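Long-range contacts in HRDC domain-containing protein (Bifidobacterium adolescentis ATCC 15703, PDB 3CYM), which is of unknown function but probably binds nucleic acid and acts as a 3'-5' exonuclease of the ribonuclease D kind: residues 149-154 with 163-168; 238-243 with 317-322. All coordinates share one frame; numbering follows the deposited sequence.

Interaction 1. Residues 149-154 with 163-168; sequences KEHSAA and RDWRNY
Lys-149 NZ donates a hydrogen bond of 2.9 Å to Tyr-168 OH and also forms a salt bridge with Asp-172, so two groups from one helix grip the ammonium. Bends in the middle of the lysine chain fold it round the phenol, with CD 3.9 Å from Tyr-168 CE1. The main chain at His-151 and Ser-152 crosses one face of the tyrosine ring: His-151 C sits above the ring centre, 3.9 Å from its plane, while Lys-149 CA lies at the edge. Ser-152 CB comes within 3.4 Å of Tyr-168 OH. Asp-172, with Asp-44 and Glu-46, forms the sodium site. That acidic trio is consistent with the metal centre of DEDD-type exonucleases in the RNase H-like fold; the side chain of Tyr-168 lies about 4 Å from a bound sodium ion, and its spacing from Asp-172 fits the tyrosine of the DEDDy subgroup. One turn back along helix 163-174, Trp-165 CD1 lies over one face of the His-151 imidazole, the two ring planes inclined at 43°; Glu-150 CB packs against the opposite face. Ala-154 CB, supplied by the end of a type I turn, makes a CH-pi contact 3.8 Å from the centroid of the Trp-165 six-membered ring, only 7° off its normal.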
loop_
_atom_site.group_PDB
_atom_site.type_symbol
_atom_site.label_atom_id
_atom_site.label_comp_id
_atom_site.label_asym_id
_atom_site.label_seq_id
_atom_site.Cartn_x
_atom_site.Cartn_y
_atom_site.Cartn_z
ATOM N N LYS A 149 11.845 -15.056 -0.400
ATOM C CA LYS A 149 11.107 -14.072 0.399
ATOM C C LYS A 149 10.219 -14.741 1.457
ATOM O O LYS A 149 9.001 -14.860 1.291
ATOM C CB LYS A 149 10.317 -13.138 -0.523
ATOM C CG LYS A 149 11.203 -12.327 -1.480
ATOM C CD LYS A 149 11.602 -10.982 -0.889
ATOM C CE LYS A 149 10.527 -9.928 -1.152
ATOM N NZ LYS A 149 10.481 -8.879 -0.095
ATOM N N GLU A 150 10.855 -15.151 2.555
ATOM C CA GLU A 150 10.271 -16.091 3.522
ATOM C C GLU A 150 9.498 -15.474 4.697
ATOM O O GLU A 150 8.617 -16.128 5.260
ATOM C CB GLU A 150 11.348 -17.051 4.053
ATOM C CG GLU A 150 11.863 -18.059 3.020
ATOM C CD GLU A 150 12.862 -19.063 3.590
ATOM O OE1 GLU A 150 12.881 -20.217 3.107
ATOM O OE2 GLU A 150 13.628 -18.708 4.511
ATOM N N HIS A 151 9.824 -14.237 5.065
ATOM C CA HIS A 151 9.254 -13.613 6.267
ATOM C C HIS A 151 8.448 -12.348 5.964
ATOM O O HIS A 151 8.433 -11.398 6.756
ATOM C CB HIS A 151 10.357 -13.359 7.305
ATOM C CG HIS A 151 11.139 -14.588 7.649
ATOM N ND1 HIS A 151 10.665 -15.556 8.510
ATOM C CD2 HIS A 151 12.345 -15.029 7.217
ATOM C CE1 HIS A 151 11.552 -16.531 8.608
ATOM N NE2 HIS A 151 12.581 -16.236 7.832
ATOM N N SER A 152 7.750 -12.382 4.828
ATOM C CA SER A 152 6.963 -11.246 4.339
ATOM C C SER A 152 5.757 -10.929 5.221
ATOM O O SER A 152 5.452 -9.760 5.459
ATOM C CB SER A 152 6.512 -11.484 2.889
ATOM O OG SER A 152 5.538 -12.511 2.801
ATOM N N ALA A 153 5.080 -11.973 5.708
ATOM C CA ALA A 153 3.858 -11.807 6.501
ATOM C C ALA A 153 4.090 -11.938 8.012
ATOM O O ALA A 153 3.194 -12.336 8.759
ATOM C CB ALA A 153 2.763 -12.777 6.014
ATOM N N ALA A 154 5.298 -11.584 8.445
ATOM C CA ALA A 154 5.699 -11.630 9.847
ATOM C C ALA A 154 5.056 -10.516 10.676
ATOM O O ALA A 154 4.671 -9.463 10.154
ATOM C CB ALA A 154 7.222 -11.551 9.955
ATOM N N ARG A 163 16.977 -13.725 14.053
ATOM C CA ARG A 163 18.061 -13.559 13.095
ATOM C C ARG A 163 17.620 -13.772 11.642
ATOM O O ARG A 163 18.102 -13.084 10.751
ATOM C CB ARG A 163 19.254 -14.461 13.445
ATOM C CG ARG A 163 20.553 -14.068 12.727
ATOM C CD ARG A 163 21.741 -14.914 13.143
ATOM N NE ARG A 163 22.671 -15.079 12.028
ATOM C CZ ARG A 163 23.790 -14.380 11.851
ATOM N NH1 ARG A 163 24.549 -14.620 10.789
ATOM N NH2 ARG A 163 24.159 -13.448 12.725
ATOM N N ASP A 164 16.706 -14.714 11.418
ATOM C CA ASP A 164 16.146 -14.977 10.085
ATOM C C ASP A 164 15.385 -13.782 9.517
ATOM O O ASP A 164 15.506 -13.476 8.316
ATOM C CB ASP A 164 15.206 -16.183 10.118
ATOM C CG ASP A 164 15.935 -17.494 10.324
ATOM O OD1 ASP A 164 16.935 -17.752 9.615
ATOM O OD2 ASP A 164 15.489 -18.276 11.192
ATOM N N TRP A 165 14.622 -13.111 10.390
ATOM C CA TRP A 165 13.817 -11.935 10.037
ATOM C C TRP A 165 14.712 -10.745 9.715
ATOM O O TRP A 165 14.457 -10.012 8.749
ATOM C CB TRP A 165 12.888 -11.548 11.190
ATOM C CG TRP A 165 11.776 -12.518 11.499
ATOM C CD1 TRP A 165 11.704 -13.839 11.153
ATOM C CD2 TRP A 165 10.602 -12.242 12.269
ATOM N NE1 TRP A 165 10.544 -14.396 11.642
ATOM C CE2 TRP A 165 9.850 -13.439 12.334
ATOM C CE3 TRP A 165 10.101 -11.092 12.900
ATOM C CZ2 TRP A 165 8.628 -13.521 13.011
ATOM C CZ3 TRP A 165 8.893 -11.170 13.562
ATOM C CH2 TRP A 165 8.169 -12.380 13.622
ATOM N N ARG A 166 15.743 -10.550 10.545
ATOM C CA ARG A 166 16.747 -9.512 10.322
ATOM C C ARG A 166 17.438 -9.738 8.983
ATOM O O ARG A 166 17.725 -8.795 8.268
ATOM C CB ARG A 166 17.779 -9.491 11.455
ATOM C CG ARG A 166 17.312 -8.775 12.722
ATOM C CD ARG A 166 18.465 -8.507 13.685
ATOM N NE ARG A 166 18.825 -9.684 14.479
ATOM C CZ ARG A 166 19.909 -10.433 14.282
ATOM N NH1 ARG A 166 20.762 -10.142 13.311
ATOM N NH2 ARG A 166 20.141 -11.479 15.064
ATOM N N ASN A 167 17.689 -11.007 8.665
ATOM C CA ASN A 167 18.276 -11.421 7.388
ATOM C C ASN A 167 17.376 -11.093 6.189
ATOM O O ASN A 167 17.856 -10.561 5.173
ATOM C CB ASN A 167 18.620 -12.916 7.424
ATOM C CG ASN A 167 19.350 -13.377 6.193
ATOM O OD1 ASN A 167 20.299 -12.743 5.750
ATOM N ND2 ASN A 167 18.912 -14.494 5.633
ATOM N N TYR A 168 16.083 -11.401 6.321
ATOM C CA TYR A 168 15.071 -11.030 5.326
ATOM C C TYR A 168 15.040 -9.523 5.087
ATOM O O TYR A 168 15.010 -9.075 3.943
ATOM C CB TYR A 168 13.672 -11.521 5.751
ATOM C CG TYR A 168 12.526 -11.012 4.881
ATOM C CD1 TYR A 168 12.072 -11.752 3.779
ATOM C CD2 TYR A 168 11.884 -9.801 5.166
ATOM C CE1 TYR A 168 11.015 -11.288 2.979
ATOM C CE2 TYR A 168 10.838 -9.328 4.372
ATOM C CZ TYR A 168 10.405 -10.077 3.286
ATOM O OH TYR A 168 9.368 -9.601 2.507
#

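Interaction 2. Residues 238-243 with 317-322; sequences RALWTR and NIIQDA
Apolar packing carries this contact, with Ile-318 pressed against Ala-239 and Arg-243 of the facing helix. Its two branches divide the work. The methyl CG2, anti to the backbone N, lies 3.7 Å from Ala-239 CB and 3.5 Å from Ala-239 O, against the main chain itself; CG1, beside the backbone N (chi1 -66°), reaches across to Arg-243 CG at 3.7 Å. Further along, the methyls Ala-239 CB and Ala-322 CB meet at 3.9 Å where the backbones come nearest. On the buried flank, Leu-240 CD2 touches Ile-319 CG1 at 4.2 Å, and both side chains also pack on Val-267 of helix 261-270.

No hydrogen bond joins the two segments. Arg-243 lends its aliphatic CB and CG to Ile-318, while its guanidinium leads away to a salt bridge with Glu-246. Within 238-243, Arg-238 O accepts from both Thr-242 N and Thr-242 OG1, which approach from opposite faces of the carbonyl plane; the hydroxyl bond measures 2.7 Å.

The segment axes approach to 9.2 Å, with their N-to-C directions 139° apart, nearer antiparallel than parallel. Packing of helix 312-323 on helix 231-250, with helix 261-270 against the same flank, is consistent with the helical bundle of an HRDC domain, to which 238-243 probably belongs.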
loop_
_atom_site.group_PDB
_atom_site.type_symbol
_atom_site.label_atom_id
_atom_site.label_comp_id
_atom_site.label_asym_id
_atom_site.label_seq_id
_atom_site.Cartn_x
_atom_site.Cartn_y
_atom_site.Cartn_z
ATOM N N ARG A 238 -22.240 0.820 10.575
ATOM C CA ARG A 238 -21.531 2.075 10.806
ATOM C C ARG A 238 -21.062 2.228 12.246
ATOM O O ARG A 238 -19.898 2.541 12.485
ATOM C CB ARG A 238 -22.406 3.278 10.435
ATOM C CG ARG A 238 -21.652 4.594 10.449
ATOM C CD ARG A 238 -22.501 5.747 9.952
ATOM N NE ARG A 238 -23.764 5.875 10.682
ATOM C CZ ARG A 238 -24.628 6.876 10.516
ATOM N NH1 ARG A 238 -25.754 6.904 11.217
ATOM N NH2 ARG A 238 -24.367 7.853 9.652
ATOM N N ALA A 239 -21.973 1.995 13.194
ATOM C CA ALA A 239 -21.701 2.192 14.619
ATOM C C ALA A 239 -20.673 1.189 15.151
ATOM O O ALA A 239 -19.772 1.563 15.906
ATOM C CB ALA A 239 -22.996 2.112 15.415
ATOM N N LEU A 240 -20.810 -0.072 14.738
ATOM C CA LEU A 240 -19.868 -1.140 15.095
ATOM C C LEU A 240 -18.472 -0.954 14.506
ATOM O O LEU A 240 -17.481 -1.111 15.223
ATOM C CB LEU A 240 -20.418 -2.508 14.692
ATOM C CG LEU A 240 -21.510 -3.123 15.576
ATOM C CD1 LEU A 240 -22.009 -4.359 14.893
ATOM C CD2 LEU A 240 -21.000 -3.468 16.971
ATOM N N TRP A 241 -18.396 -0.633 13.210
ATOM C CA TRP A 241 -17.127 -0.332 12.554
ATOM C C TRP A 241 -16.376 0.787 13.264
ATOM O O TRP A 241 -15.155 0.698 13.443
ATOM C CB TRP A 241 -17.322 0.061 11.082
ATOM C CG TRP A 241 -16.017 0.191 10.330
ATOM C CD1 TRP A 241 -15.413 -0.778 9.564
ATOM C CD2 TRP A 241 -15.148 1.342 10.278
ATOM N NE1 TRP A 241 -14.233 -0.304 9.048
ATOM C CE2 TRP A 241 -14.042 0.990 9.466
ATOM C CE3 TRP A 241 -15.198 2.635 10.835
ATOM C CZ2 TRP A 241 -12.992 1.888 9.195
ATOM C CZ3 TRP A 241 -14.147 3.529 10.577
ATOM C CH2 TRP A 241 -13.062 3.146 9.760
ATOM N N THR A 242 -17.107 1.842 13.626
ATOM C CA THR A 242 -16.530 3.038 14.232
ATOM C C THR A 242 -15.927 2.739 15.597
ATOM O O THR A 242 -14.767 3.093 15.853
ATOM C CB THR A 242 -17.578 4.165 14.356
ATOM O OG1 THR A 242 -18.110 4.458 13.060
ATOM C CG2 THR A 242 -16.966 5.436 14.952
ATOM N N ARG A 243 -16.706 2.090 16.464
ATOM C CA ARG A 243 -16.218 1.752 17.798
ATOM C C ARG A 243 -15.064 0.746 17.742
ATOM O O ARG A 243 -14.085 0.899 18.465
ATOM C CB ARG A 243 -17.351 1.278 18.706
ATOM C CG ARG A 243 -16.950 1.068 20.172
ATOM C CD ARG A 243 -16.192 2.249 20.791
ATOM N NE ARG A 243 -15.894 1.998 22.204
ATOM C CZ ARG A 243 -14.936 2.589 22.916
ATOM N NH1 ARG A 243 -14.109 3.477 22.369
ATOM N NH2 ARG A 243 -14.787 2.262 24.193
ATOM N N ASN A 317 -23.779 -2.416 23.904
ATOM C CA ASN A 317 -24.064 -0.986 24.098
ATOM C C ASN A 317 -24.096 -0.192 22.791
ATOM O O ASN A 317 -24.877 0.744 22.641
ATOM C CB ASN A 317 -23.006 -0.341 25.008
ATOM C CG ASN A 317 -23.060 -0.836 26.449
ATOM O OD1 ASN A 317 -24.109 -1.252 26.951
ATOM N ND2 ASN A 317 -21.913 -0.771 27.131
ATOM N N ILE A 318 -23.222 -0.555 21.860
ATOM C CA ILE A 318 -23.135 0.118 20.570
ATOM C C ILE A 318 -24.365 -0.209 19.712
ATOM O O ILE A 318 -24.919 0.685 19.067
ATOM C CB ILE A 318 -21.787 -0.218 19.854
ATOM C CG1 ILE A 318 -20.594 0.367 20.630
ATOM C CG2 ILE A 318 -21.771 0.257 18.407
ATOM C CD1 ILE A 318 -20.636 1.886 20.852
ATOM N N ILE A 319 -24.797 -1.474 19.743
ATOM C CA ILE A 319 -25.978 -1.906 18.993
ATOM C C ILE A 319 -27.228 -1.173 19.512
ATOM O O ILE A 319 -28.072 -0.742 18.709
ATOM C CB ILE A 319 -26.131 -3.458 18.996
ATOM C CG1 ILE A 319 -24.914 -4.119 18.338
ATOM C CG2 ILE A 319 -27.402 -3.903 18.268
ATOM C CD1 ILE A 319 -24.736 -5.600 18.689
ATOM N N GLN A 320 -27.315 -1.003 20.834
ATOM C CA GLN A 320 -28.369 -0.215 21.484
ATOM C C GLN A 320 -28.439 1.215 20.956
ATOM O O GLN A 320 -29.511 1.687 20.592
ATOM C CB GLN A 320 -28.133 -0.163 22.991
ATOM C CG GLN A 320 -29.156 -0.898 23.829
ATOM C CD GLN A 320 -29.357 -0.236 25.184
ATOM O OE1 GLN A 320 -28.410 0.288 25.782
ATOM N NE2 GLN A 320 -30.596 -0.246 25.672
ATOM N N ASP A 321 -27.287 1.884 20.928
ATOM C CA ASP A 321 -27.141 3.246 20.399
ATOM C C ASP A 321 -27.585 3.359 18.948
ATOM O O ASP A 321 -28.336 4.267 18.594
ATOM C CB ASP A 321 -25.685 3.702 20.503
ATOM C CG ASP A 321 -25.197 3.782 21.931
ATOM O OD1 ASP A 321 -26.044 3.833 22.853
ATOM O OD2 ASP A 321 -23.961 3.788 22.131
ATOM N N ALA A 322 -27.116 2.425 18.123
ATOM C CA ALA A 322 -27.470 2.368 16.715
ATOM C C ALA A 322 -28.981 2.204 16.502
ATOM O O ALA A 322 -29.555 2.820 15.604
ATOM C CB ALA A 322 -26.707 1.246 16.045
#

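Overall arrangement
Interaction 1 closes before interaction 2 opens along the chain, and the two belong to different parts of the molecule: their centres are 38 Å apart, their nearest atoms about 21 Å, and they share no helix or strand. Residues 149-154 and 163-168 join a loop to helix 163-174 within the exonuclease domain, beside the sodium site. Residues 238-243 and 317-322 pair helix 231-250 with helix 312-323, bringing together segments separated by 73 residues with no strand among them. A local, metal-proximal contact thus contrasts with packing between helices far apart in sequence, consistent with a ribonuclease D-like protein whose probable catalytic part is separate from the helical region of interaction 2, a further HRDC-like region following later.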